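Local atomic coordinates of uroporphyrinogen-III C-methyltransferase (Pseudomonas denitrificans, PDB entry 1S4D), a protein that catalyses the two successive S-adenosyl-L-methionine-dependent methylations, at C-2 and C-7, that turn uroporphyrinogen III into precorrin-2 for cobalamin and siroheme synthesis. Residues Ala151-Thr156 and Ser175-Ile180; Asp42-Asp47 and Ala62-Ala67; Val210-Thr215 and Glu238-Val243; Asp4-Leu9 and His33-Leu38. One frame throughout, in Å; residues are numbered along the deposited sequence.

In the fold
Along the chain the contacts follow one another as interaction 4, interaction 2, interaction 1 and interaction 3. The first two belong to the part of the chain built on the parallel sheet: helix 32-40 leads into strand 43-46, and L38 packs on I44, although the centres of interactions 2 and 4 are about 19 Å apart. Interactions 1 and 3, with centres about 18 Å apart, share the mixed sheet, where strands 179-183 and 241-245 are neighbours. Interactions 1 and 2 lie on opposite sides of the chain's centre, about 34 Å between centres. S-adenosyl-L-homocysteine binds at interaction 3, with D47 of interaction 2 also close to it, while interactions 1 and 4 reach the second subunit.

Interaction 1 of 4, residues Ala151-Thr156 and Ser175-Ile180; sequences AVTFLT and SGSPVI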
loop_
_atom_site.group_PDB
_atom_site.type_symbol
_atom_site.label_atom_id
_atom_site.label_comp_id
_atom_site.label_asym_id
_atom_site.label_seq_id
_atom_site.Cartn_x
_atom_site.Cartn_y
_atom_site.Cartn_z
ATOM N N ALA B 151 -0.487 -2.964 -15.037
ATOM C CA ALA B 151 -0.294 -3.962 -13.999
ATOM C C ALA B 151 1.037 -3.728 -13.248
ATOM O O ALA B 151 2.009 -3.260 -13.848
ATOM C CB ALA B 151 -0.338 -5.338 -14.614
ATOM N N VAL B 152 1.056 -3.997 -11.938
ATOM C CA VAL B 152 2.286 -4.023 -11.145
ATOM C C VAL B 152 2.335 -5.325 -10.357
ATOM O O VAL B 152 1.326 -5.723 -9.756
ATOM C CB VAL B 152 2.335 -2.970 -10.030
ATOM C CG1 VAL B 152 3.724 -2.442 -9.834
ATOM C CG2 VAL B 152 1.346 -1.885 -10.227
ATOM N N THR B 153 3.528 -5.936 -10.313
ATOM C CA THR B 153 3.802 -7.100 -9.471
ATOM C C THR B 153 4.708 -6.788 -8.285
ATOM O O THR B 153 5.804 -6.260 -8.468
ATOM C CB THR B 153 4.453 -8.174 -10.312
ATOM O OG1 THR B 153 3.506 -8.659 -11.260
ATOM C CG2 THR B 153 4.742 -9.393 -9.490
ATOM N N PHE B 154 4.273 -7.153 -7.075
ATOM C CA PHE B 154 5.120 -7.014 -5.891
ATOM C C PHE B 154 5.671 -8.397 -5.571
ATOM O O PHE B 154 4.949 -9.374 -5.741
ATOM C CB PHE B 154 4.297 -6.509 -4.715
ATOM C CG PHE B 154 3.959 -5.048 -4.772
ATOM C CD1 PHE B 154 3.747 -4.343 -3.614
ATOM C CD2 PHE B 154 3.822 -4.376 -5.974
ATOM C CE1 PHE B 154 3.411 -2.980 -3.675
ATOM C CE2 PHE B 154 3.492 -3.021 -6.038
ATOM C CZ PHE B 154 3.296 -2.329 -4.923
ATOM N N LEU B 155 6.935 -8.507 -5.147
ATOM C CA LEU B 155 7.454 -9.829 -4.727
ATOM C C LEU B 155 8.446 -9.830 -3.545
ATOM O O LEU B 155 8.947 -8.770 -3.176
ATOM C CB LEU B 155 7.902 -10.698 -5.921
ATOM C CG LEU B 155 9.267 -10.828 -6.641
ATOM C CD1 LEU B 155 9.106 -10.330 -8.062
ATOM C CD2 LEU B 155 10.531 -10.231 -5.982
ATOM N N THR B 156 8.685 -11.007 -2.946
ATOM C CA THR B 156 9.848 -11.215 -2.059
ATOM C C THR B 156 10.920 -11.919 -2.808
ATOM O O THR B 156 10.649 -12.944 -3.438
ATOM C CB THR B 156 9.598 -12.170 -0.920
ATOM O OG1 THR B 156 8.229 -12.563 -0.895
ATOM C CG2 THR B 156 9.867 -11.505 0.358
ATOM N N SER B 175 6.885 -11.608 -17.809
ATOM C CA SER B 175 5.854 -11.198 -18.780
ATOM C C SER B 175 4.623 -10.529 -18.191
ATOM O O SER B 175 3.938 -9.782 -18.881
ATOM C CB SER B 175 5.341 -12.381 -19.599
ATOM O OG SER B 175 6.262 -13.434 -19.631
ATOM N N GLY B 176 4.312 -10.843 -16.938
ATOM C CA GLY B 176 3.101 -10.369 -16.296
ATOM C C GLY B 176 2.912 -8.862 -16.208
ATOM O O GLY B 176 1.836 -8.385 -16.538
ATOM N N SER B 177 3.912 -8.121 -15.738
ATOM C CA SER B 177 3.795 -6.660 -15.638
ATOM C C SER B 177 5.060 -5.972 -16.140
ATOM O O SER B 177 6.157 -6.494 -15.968
ATOM C CB SER B 177 3.604 -6.199 -14.211
ATOM O OG SER B 177 2.871 -7.117 -13.455
ATOM N N PRO B 178 4.879 -4.805 -16.770
ATOM C CA PRO B 178 6.030 -4.019 -17.176
ATOM C C PRO B 178 6.769 -3.608 -15.907
ATOM O O PRO B 178 7.969 -3.953 -15.873
ATOM C CB PRO B 178 5.439 -2.864 -17.971
ATOM C CG PRO B 178 4.052 -2.937 -17.844
ATOM C CD PRO B 178 3.606 -4.183 -17.143
ATOM N N VAL B 179 6.111 -3.179 -14.824
ATOM C CA VAL B 179 6.826 -2.860 -13.572
ATOM C C VAL B 179 6.860 -3.983 -12.528
ATOM O O VAL B 179 5.848 -4.643 -12.301
ATOM C CB VAL B 179 6.272 -1.564 -12.939
ATOM C CG1 VAL B 179 6.951 -1.263 -11.590
ATOM C CG2 VAL B 179 6.461 -0.404 -13.934
ATOM N N ILE B 180 8.045 -4.250 -11.944
ATOM C CA ILE B 180 8.170 -5.223 -10.849
ATOM C C ILE B 180 8.716 -4.488 -9.650
ATOM O O ILE B 180 9.665 -3.702 -9.783
ATOM C CB ILE B 180 9.173 -6.376 -11.175
ATOM C CG1 ILE B 180 9.042 -6.904 -12.619
ATOM C CG2 ILE B 180 9.068 -7.485 -10.147
ATOM C CD1 ILE B 180 7.861 -7.674 -12.864
#
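G176 meets A151 first, its carbonyl O lying 4.2 Å from the A151 CB. S177 follows and makes the main polar link: its OG is 2.8 Å from OG1 of T153, a hydrogen bond in which either hydroxyl could be the donor. T153 can reach it because its OG1 stands anti to its own carbonyl carbon (chi1 -68°). P178 sets its CD against the carbonyl O of A151; a proline, having no N-H, suits this passage where no strand bond is formed. The O of V179 receives the N-H of T153, a weak bond at 3.3 Å though nearly straight, while its CG1 lies alongside CG1 of V152. I180 pairs in parallel with T153: its CA makes a bent CA-H...O contact with the O of T153, and its CG2 touches CD1 of L155 at 3.5 Å. V152, T153, V179 and I180 are all beta-branched, which favours extended backbone. Strand 151-156, outermost in the mixed sheet of this chain, pairs antiparallel with a strand of the second subunit, continuing the sheet across the dimer interface. Aliphatic side chains thus pack alongside a short, buried chain of hydroxyls, S177 to T153 to T153 of the second subunit.

Interaction 2 of 4, residues Asp42-Asp47 and Ala62-Ala67; sequences DVIVHD and AVLEFA
H46 and F66 set their side chains at about a right angle, with CA of F66 over one face of the imidazole, 4.2 Å from its centroid, in a CH-pi contact. The carbonyl O of E65 lies above that same face, offset toward the rim. H46 reaches this place because its CG sits between its own backbone N and carbonyl carbon (chi1 70°), which folds the ring back over the neighbouring strand. The other pairs run side by side and point the same way. On the face shared with H46, CD1 of I44 lies 4.0 Å from CD2 of L64. On the other face V43 accompanies V63, and V45 accompanies E65; CG1 of V45 also reaches the CB of A67 at 3.6 Å. V43 and V45 are compact enough to lie buried under helix 78-90, whereas the longer E65 carries its carboxylate to a salt bridge with R84 of that helix.

Beneath the side chains, five backbone bonds hold the strands in register. The N of I44 binds the O of V63 at 2.8 Å, and the N of E65 binds the O of I44 at 2.8 Å; H46 and A67 continue the alternation. The segment axes diverge by only 19°. Just past the strand, D47 is fixed by R97 and the backbone N of G100, a residue that binds S-adenosyl-L-homocysteine. Such regular pairing is characteristic of a parallel alpha/beta sheet, here with 63-66 as an outermost strand in the chain and 43-46 beside it.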
loop_
_atom_site.group_PDB
_atom_site.type_symbol
_atom_site.label_atom_id
_atom_site.label_comp_id
_atom_site.label_asym_id
_atom_site.label_seq_id
_atom_site.Cartn_x
_atom_site.Cartn_y
_atom_site.Cartn_z
ATOM N N ASP B 42 -0.763 0.121 26.125
ATOM C CA ASP B 42 -0.024 -0.207 27.334
ATOM C C ASP B 42 1.336 -0.750 26.966
ATOM O O ASP B 42 2.299 -0.539 27.679
ATOM C CB ASP B 42 -0.783 -1.217 28.189
ATOM C CG ASP B 42 -2.031 -0.632 28.807
ATOM O OD1 ASP B 42 -1.930 0.448 29.421
ATOM O OD2 ASP B 42 -3.151 -1.176 28.734
ATOM N N VAL B 43 1.415 -1.438 25.840
ATOM C CA VAL B 43 2.668 -2.020 25.405
ATOM C C VAL B 43 2.751 -1.999 23.878
ATOM O O VAL B 43 1.780 -2.265 23.186
ATOM C CB VAL B 43 2.918 -3.430 26.075
ATOM C CG1 VAL B 43 1.794 -4.415 25.783
ATOM C CG2 VAL B 43 4.278 -3.996 25.708
ATOM N N ILE B 44 3.908 -1.612 23.366
ATOM C CA ILE B 44 4.121 -1.465 21.933
ATOM C C ILE B 44 5.234 -2.423 21.562
ATOM O O ILE B 44 6.416 -2.197 21.905
ATOM C CB ILE B 44 4.510 -0.008 21.586
ATOM C CG1 ILE B 44 3.362 0.935 21.929
ATOM C CG2 ILE B 44 4.867 0.138 20.106
ATOM C CD1 ILE B 44 3.721 2.366 21.856
ATOM N N VAL B 45 4.849 -3.519 20.913
ATOM C CA VAL B 45 5.802 -4.506 20.446
ATOM C C VAL B 45 6.109 -4.126 19.012
ATOM O O VAL B 45 5.232 -4.164 18.136
ATOM C CB VAL B 45 5.218 -5.914 20.561
ATOM C CG1 VAL B 45 6.208 -6.978 20.086
ATOM C CG2 VAL B 45 4.820 -6.176 21.992
ATOM N N HIS B 46 7.348 -3.718 18.780
ATOM C CA HIS B 46 7.716 -3.132 17.501
ATOM C C HIS B 46 8.912 -3.801 16.801
ATOM O O HIS B 46 9.686 -4.513 17.418
ATOM C CB HIS B 46 7.971 -1.643 17.687
ATOM C CG HIS B 46 9.208 -1.356 18.468
ATOM N ND1 HIS B 46 9.179 -0.996 19.797
ATOM C CD2 HIS B 46 10.515 -1.391 18.113
ATOM C CE1 HIS B 46 10.419 -0.823 20.227
ATOM N NE2 HIS B 46 11.247 -1.065 19.227
ATOM N N ASP B 47 9.023 -3.554 15.496
ATOM C CA ASP B 47 10.125 -4.023 14.655
ATOM C C ASP B 47 11.409 -3.215 14.839
ATOM O O ASP B 47 11.374 -2.100 15.345
ATOM C CB ASP B 47 9.714 -3.873 13.196
ATOM C CG ASP B 47 8.665 -4.872 12.780
ATOM O OD1 ASP B 47 8.028 -4.654 11.716
ATOM O OD2 ASP B 47 8.437 -5.912 13.447
ATOM N N ALA B 62 4.101 3.663 29.022
ATOM C CA ALA B 62 3.857 2.554 28.104
ATOM C C ALA B 62 5.165 1.794 27.997
ATOM O O ALA B 62 6.223 2.403 28.065
ATOM C CB ALA B 62 3.446 3.067 26.729
ATOM N N VAL B 63 5.128 0.478 27.838
ATOM C CA VAL B 63 6.392 -0.194 27.585
ATOM C C VAL B 63 6.634 -0.470 26.096
ATOM O O VAL B 63 5.694 -0.750 25.336
ATOM C CB VAL B 63 6.732 -1.380 28.586
ATOM C CG1 VAL B 63 5.545 -1.772 29.393
ATOM C CG2 VAL B 63 7.417 -2.569 27.884
ATOM N N LEU B 64 7.895 -0.320 25.699
ATOM C CA LEU B 64 8.308 -0.484 24.319
ATOM C C LEU B 64 9.153 -1.733 24.243
ATOM O O LEU B 64 10.173 -1.813 24.893
ATOM C CB LEU B 64 9.104 0.736 23.841
ATOM C CG LEU B 64 8.643 2.158 24.227
ATOM C CD1 LEU B 64 9.580 3.213 23.611
ATOM C CD2 LEU B 64 7.167 2.448 23.872
ATOM N N GLU B 65 8.718 -2.706 23.458
ATOM C CA GLU B 65 9.407 -3.975 23.357
ATOM C C GLU B 65 9.870 -4.207 21.951
ATOM O O GLU B 65 9.087 -4.231 21.017
ATOM C CB GLU B 65 8.450 -5.105 23.664
ATOM C CG GLU B 65 8.555 -5.704 25.030
ATOM C CD GLU B 65 7.968 -7.078 25.015
ATOM O OE1 GLU B 65 7.077 -7.341 25.828
ATOM O OE2 GLU B 65 8.377 -7.886 24.164
ATOM N N PHE B 66 11.154 -4.440 21.816
ATOM C CA PHE B 66 11.725 -4.761 20.540
ATOM C C PHE B 66 11.466 -6.238 20.310
ATOM O O PHE B 66 11.920 -7.083 21.071
ATOM C CB PHE B 66 13.202 -4.431 20.601
ATOM C CG PHE B 66 13.961 -4.851 19.414
ATOM C CD1 PHE B 66 13.780 -4.211 18.199
ATOM C CD2 PHE B 66 14.887 -5.883 19.508
ATOM C CE1 PHE B 66 14.504 -4.606 17.094
ATOM C CE2 PHE B 66 15.619 -6.278 18.408
ATOM C CZ PHE B 66 15.430 -5.639 17.196
ATOM N N ALA B 67 10.692 -6.535 19.277
ATOM C CA ALA B 67 10.318 -7.901 18.939
ATOM C C ALA B 67 11.432 -8.663 18.227
ATOM O O ALA B 67 11.447 -9.887 18.254
ATOM C CB ALA B 67 9.070 -7.884 18.066
#

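Interaction 3 of 4, residues Val210-Thr215 and Glu238-Val243; sequences VCNAAT and EPPAIV. With SAH (S-adenosyl-L-homocysteine), chain Q.
The adenosine pocket for S-adenosyl-L-homocysteine is built here where V210 pairs with I242 and a type II beta turn, N212 to T215, follows at once. V210 and I242 form an antiparallel hydrogen-bonded pair: the N of V210 binds the O of I242 at 2.9 Å, and the N of I242 binds the O of V210 at 2.8 Å. C211 and A241 are the next, non-hydrogen-bonded pair, their small side chains touching. A third bond, from the N of N212 to the O of P240 at 3.0 Å, closes the end, while OD1 of N212 approaches CD of P240.

Main-chain atoms read the ligand. The N of A213 makes a weak bond to adenine N1, bent to 126°, and N6 donates to the O of A213 at 3.1 Å. The ribose O2' donates to the O of A241 at 2.7 Å. P240, which follows a cis peptide, lays its CB over one face of the base, 3.7 Å from C4. From the opposite side I242 brings CG1 to within 3.5 Å of N3, a branch placed anti to its own carbonyl carbon (chi1 -76°). With an alanine here, the N3 side of the adenine would probably lose its aliphatic cover, opening a gap toward helix 131-137.

That helix packs against both V210 and I242 through L136. Strand 241-245 lies between 179-183 and 206-211 in the mixed sheet, and C211 extends the pairing outward to A219 of strand 219-224.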
loop_
_atom_site.group_PDB
_atom_site.type_symbol
_atom_site.label_atom_id
_atom_site.label_comp_id
_atom_site.label_asym_id
_atom_site.label_seq_id
_atom_site.Cartn_x
_atom_site.Cartn_y
_atom_site.Cartn_z
ATOM N N VAL B 210 15.889 1.781 -3.777
ATOM C CA VAL B 210 15.562 2.841 -2.836
ATOM C C VAL B 210 15.766 2.310 -1.419
ATOM O O VAL B 210 15.004 1.458 -0.939
ATOM C CB VAL B 210 14.122 3.406 -3.056
ATOM C CG1 VAL B 210 13.894 4.651 -2.214
ATOM C CG2 VAL B 210 13.856 3.727 -4.543
ATOM N N CYS B 211 16.807 2.809 -0.764
ATOM C CA CYS B 211 17.149 2.382 0.586
ATOM C C CYS B 211 16.642 3.352 1.611
ATOM O O CYS B 211 16.829 4.576 1.474
ATOM C CB CYS B 211 18.661 2.230 0.749
ATOM S SG CYS B 211 19.354 1.028 -0.416
ATOM N N ASN B 212 15.995 2.808 2.640
ATOM C CA ASN B 212 15.492 3.627 3.716
ATOM C C ASN B 212 14.587 4.706 3.125
ATOM O O ASN B 212 14.691 5.884 3.489
ATOM C CB ASN B 212 16.663 4.252 4.481
ATOM C CG ASN B 212 17.615 3.219 5.012
ATOM O OD1 ASN B 212 17.279 2.489 5.932
ATOM N ND2 ASN B 212 18.794 3.126 4.422
ATOM N N ALA B 213 13.723 4.303 2.190
ATOM C CA ALA B 213 12.707 5.208 1.669
ATOM C C ALA B 213 12.033 5.940 2.820
ATOM O O ALA B 213 11.825 5.385 3.898
ATOM C CB ALA B 213 11.664 4.471 0.792
ATOM N N ALA B 214 11.778 7.217 2.567
ATOM C CA ALA B 214 11.043 8.104 3.439
ATOM C C ALA B 214 11.685 8.323 4.795
ATOM O O ALA B 214 10.987 8.465 5.786
ATOM C CB ALA B 214 9.581 7.647 3.574
ATOM N N THR B 215 13.013 8.357 4.837
ATOM C CA THR B 215 13.767 8.750 6.038
ATOM C C THR B 215 14.816 9.783 5.631
ATOM O O THR B 215 15.108 9.940 4.437
ATOM C CB THR B 215 14.511 7.549 6.641
ATOM O OG1 THR B 215 15.530 7.114 5.724
ATOM C CG2 THR B 215 13.614 6.338 6.804
ATOM N N GLU B 238 22.580 -0.989 1.461
ATOM C CA GLU B 238 22.124 -2.079 2.341
ATOM C C GLU B 238 20.614 -2.064 2.522
ATOM O O GLU B 238 19.989 -1.009 2.362
ATOM C CB GLU B 238 22.699 -1.923 3.743
ATOM C CG GLU B 238 24.132 -2.389 3.926
ATOM C CD GLU B 238 24.852 -1.561 4.983
ATOM O OE1 GLU B 238 24.635 -0.316 5.038
ATOM O OE2 GLU B 238 25.638 -2.148 5.758
ATOM N N PRO B 239 20.028 -3.219 2.874
ATOM C CA PRO B 239 18.646 -3.270 3.363
ATOM C C PRO B 239 18.438 -2.240 4.478
ATOM O O PRO B 239 19.410 -1.867 5.131
ATOM C CB PRO B 239 18.526 -4.686 3.948
ATOM C CG PRO B 239 19.594 -5.502 3.290
ATOM C CD PRO B 239 20.645 -4.564 2.807
ATOM N N PRO B 240 17.210 -1.780 4.679
ATOM C CA PRO B 240 16.079 -2.184 3.828
ATOM C C PRO B 240 16.046 -1.385 2.508
ATOM O O PRO B 240 16.342 -0.202 2.525
ATOM C CB PRO B 240 14.865 -1.874 4.695
ATOM C CG PRO B 240 15.344 -0.691 5.586
ATOM C CD PRO B 240 16.823 -0.835 5.745
ATOM N N ALA B 241 15.708 -2.029 1.394
ATOM C CA ALA B 241 15.630 -1.363 0.108
ATOM C C ALA B 241 14.459 -1.896 -0.684
ATOM O O ALA B 241 14.086 -3.047 -0.547
ATOM C CB ALA B 241 16.924 -1.565 -0.679
ATOM N N ILE B 242 13.861 -1.070 -1.516
ATOM C CA ILE B 242 12.905 -1.611 -2.453
ATOM C C ILE B 242 13.587 -1.544 -3.820
ATOM O O ILE B 242 14.169 -0.513 -4.168
ATOM C CB ILE B 242 11.601 -0.780 -2.418
ATOM C CG1 ILE B 242 10.779 -1.117 -1.174
ATOM C CG2 ILE B 242 10.808 -0.929 -3.739
ATOM C CD1 ILE B 242 9.959 -2.387 -1.298
ATOM N N VAL B 243 13.538 -2.636 -4.578
ATOM C CA VAL B 243 14.063 -2.646 -5.933
ATOM C C VAL B 243 12.933 -2.649 -6.957
ATOM O O VAL B 243 12.113 -3.591 -6.991
ATOM C CB VAL B 243 14.903 -3.869 -6.207
ATOM C CG1 VAL B 243 15.658 -3.676 -7.520
ATOM C CG2 VAL B 243 15.854 -4.154 -5.043
HETATM N N SAH Q . 5.268 -4.900 5.632
HETATM C CA SAH Q . 6.398 -4.138 5.129
HETATM C CB SAH Q . 7.453 -5.080 4.577
HETATM C CG SAH Q . 8.377 -5.657 5.633
HETATM S SD SAH Q . 9.416 -7.043 5.099
HETATM C C SAH Q . 5.947 -3.088 4.106
HETATM O O SAH Q . 4.770 -2.970 3.769
HETATM O OXT SAH Q . 6.720 -2.293 3.578
HETATM C "C5'" SAH Q . 10.876 -5.952 5.045
HETATM C "C4'" SAH Q . 11.269 -5.360 3.686
HETATM O "O4'" SAH Q . 10.506 -4.214 3.372
HETATM C "C3'" SAH Q . 12.699 -4.841 3.562
HETATM O "O3'" SAH Q . 13.689 -5.824 3.427
HETATM C "C2'" SAH Q . 12.625 -3.897 2.374
HETATM O "O2'" SAH Q . 12.624 -4.548 1.120
HETATM C "C1'" SAH Q . 11.247 -3.294 2.590
HETATM N N9 SAH Q . 11.271 -1.987 3.285
HETATM C C8 SAH Q . 10.679 -1.744 4.480
HETATM N N7 SAH Q . 10.876 -0.467 4.812
HETATM C C5 SAH Q . 11.596 0.132 3.859
HETATM C C6 SAH Q . 12.063 1.440 3.715
HETATM N N6 SAH Q . 11.805 2.357 4.628
HETATM N N1 SAH Q . 12.797 1.775 2.594
HETATM C C2 SAH Q . 13.041 0.818 1.633
HETATM N N3 SAH Q . 12.574 -0.477 1.779
HETATM C C4 SAH Q . 11.856 -0.819 2.875
#

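Interaction 4 of 4, residues Asp4-Leu9 and His33-Leu38; sequences DLFAGL and HAANAL
F6 and N36 form the close part of this contact. The phenyl ring crosses the asparagine side chain obliquely, ring and amide planes 74° apart, and its CZ lies 3.6 Å from CB and 3.3 Å from OD1 of N36. The neighbouring CE1 is also 3.3 Å from that oxygen; an asparagine suits the place by offering the ring both a CB and a flat amide. N36 presents itself this way because its CG stands anti to its own backbone N (chi1 -160°). At its edge the ring meets the backbone C of A35, a residue small enough to let the aromatic come up to the helix. L9 gives an aliphatic branch to lie against N36 and the H33 ring: its CB is 3.5 Å from ND2 of N36, and its CD2 touches CE1 of H33 at 3.7 Å. A serine in place of F6 would probably leave the N36 side chain without its aromatic neighbour and the N-terminal segment held to the helix chiefly by L9.

By contrast, D4, L5, A7 and G8 are exposed and make no contact with the helix. G8 lies in the bend that brings L9 back to it. Across the segments the hold is by van der Waals contact.

H33 has its polar end engaged elsewhere, its NE2 bonded to D26 of the second subunit. Helix 32-40 is covered by the N-terminal loop at H33, A35 and N36, while A34 and A37 rest on V20 and W18 of strand 16-21, and A37 and L38 on L96 of strand 94-99.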
loop_
_atom_site.group_PDB
_atom_site.type_symbol
_atom_site.label_atom_id
_atom_site.label_comp_id
_atom_site.label_asym_id
_atom_site.label_seq_id
_atom_site.Cartn_x
_atom_site.Cartn_y
_atom_site.Cartn_z
ATOM N N ASP B 4 -8.604 19.902 16.207
ATOM C CA ASP B 4 -9.372 19.909 17.489
ATOM C C ASP B 4 -9.661 18.496 18.034
ATOM O O ASP B 4 -9.290 18.184 19.172
ATOM C CB ASP B 4 -10.662 20.736 17.358
ATOM C CG ASP B 4 -11.429 20.434 16.082
ATOM O OD1 ASP B 4 -11.227 21.161 15.083
ATOM O OD2 ASP B 4 -12.252 19.494 15.985
ATOM N N LEU B 5 -10.314 17.648 17.235
ATOM C CA LEU B 5 -10.632 16.289 17.678
ATOM C C LEU B 5 -10.074 15.239 16.743
ATOM O O LEU B 5 -9.543 15.552 15.666
ATOM C CB LEU B 5 -12.147 16.076 17.874
ATOM C CG LEU B 5 -13.146 15.927 16.715
ATOM C CD1 LEU B 5 -13.501 14.466 16.469
ATOM C CD2 LEU B 5 -14.423 16.737 16.993
ATOM N N PHE B 6 -10.152 13.988 17.233
ATOM C CA PHE B 6 -10.039 12.740 16.461
ATOM C C PHE B 6 -10.555 11.605 17.381
ATOM O O PHE B 6 -9.868 10.659 17.733
ATOM C CB PHE B 6 -8.648 12.598 15.780
ATOM C CG PHE B 6 -7.596 11.818 16.550
ATOM C CD1 PHE B 6 -7.616 11.707 17.928
ATOM C CD2 PHE B 6 -6.535 11.232 15.844
ATOM C CE1 PHE B 6 -6.623 10.981 18.589
ATOM C CE2 PHE B 6 -5.536 10.524 16.484
ATOM C CZ PHE B 6 -5.574 10.394 17.857
ATOM N N ALA B 7 -11.817 11.727 17.728
ATOM C CA ALA B 7 -12.239 11.151 18.997
ATOM C C ALA B 7 -13.505 10.315 18.935
ATOM O O ALA B 7 -14.027 9.912 19.970
ATOM C CB ALA B 7 -12.356 12.255 20.059
ATOM N N GLY B 8 -13.993 10.062 17.721
ATOM C CA GLY B 8 -14.959 9.001 17.471
ATOM C C GLY B 8 -14.250 7.768 16.923
ATOM O O GLY B 8 -14.879 6.848 16.392
ATOM N N LEU B 9 -12.923 7.760 17.041
ATOM C CA LEU B 9 -12.116 6.616 16.642
ATOM C C LEU B 9 -12.227 5.519 17.687
ATOM O O LEU B 9 -12.446 5.816 18.860
ATOM C CB LEU B 9 -10.669 7.034 16.452
ATOM C CG LEU B 9 -10.518 7.924 15.219
ATOM C CD1 LEU B 9 -9.062 8.213 14.924
ATOM C CD2 LEU B 9 -11.230 7.331 14.004
ATOM N N HIS B 33 -5.665 6.386 12.869
ATOM C CA HIS B 33 -5.841 5.149 13.616
ATOM C C HIS B 33 -4.556 4.656 14.325
ATOM O O HIS B 33 -4.598 4.261 15.490
ATOM C CB HIS B 33 -6.278 4.058 12.653
ATOM C CG HIS B 33 -7.751 3.981 12.419
ATOM N ND1 HIS B 33 -8.688 4.254 13.398
ATOM C CD2 HIS B 33 -8.446 3.613 11.319
ATOM C CE1 HIS B 33 -9.895 4.061 12.902
ATOM N NE2 HIS B 33 -9.775 3.676 11.641
ATOM N N ALA B 34 -3.430 4.663 13.605
ATOM C CA ALA B 34 -2.148 4.254 14.159
ATOM C C ALA B 34 -1.723 5.207 15.275
ATOM O O ALA B 34 -1.385 4.758 16.379
ATOM C CB ALA B 34 -1.092 4.177 13.065
ATOM N N ALA B 35 -1.759 6.515 14.988
ATOM C CA ALA B 35 -1.440 7.558 15.981
ATOM C C ALA B 35 -2.358 7.446 17.204
ATOM O O ALA B 35 -1.921 7.533 18.350
ATOM C CB ALA B 35 -1.561 8.932 15.353
ATOM N N ASN B 36 -3.642 7.224 16.949
ATOM C CA ASN B 36 -4.565 6.911 18.027
ATOM C C ASN B 36 -4.184 5.645 18.827
ATOM O O ASN B 36 -4.172 5.690 20.050
ATOM C CB ASN B 36 -6.014 6.877 17.532
ATOM C CG ASN B 36 -6.999 7.046 18.661
ATOM O OD1 ASN B 36 -6.792 7.857 19.569
ATOM N ND2 ASN B 36 -8.061 6.259 18.636
ATOM N N ALA B 37 -3.850 4.541 18.159
ATOM C CA ALA B 37 -3.353 3.346 18.874
ATOM C C ALA B 37 -2.153 3.670 19.769
ATOM O O ALA B 37 -2.186 3.436 20.978
ATOM C CB ALA B 37 -2.994 2.235 17.911
ATOM N N LEU B 38 -1.108 4.233 19.165
ATOM C CA LEU B 38 0.108 4.615 19.875
ATOM C C LEU B 38 -0.165 5.341 21.193
ATOM O O LEU B 38 0.483 5.061 22.201
ATOM C CB LEU B 38 0.965 5.488 18.972
ATOM C CG LEU B 38 2.219 4.911 18.311
ATOM C CD1 LEU B 38 2.421 3.449 18.634
ATOM C CD2 LEU B 38 2.225 5.164 16.789
#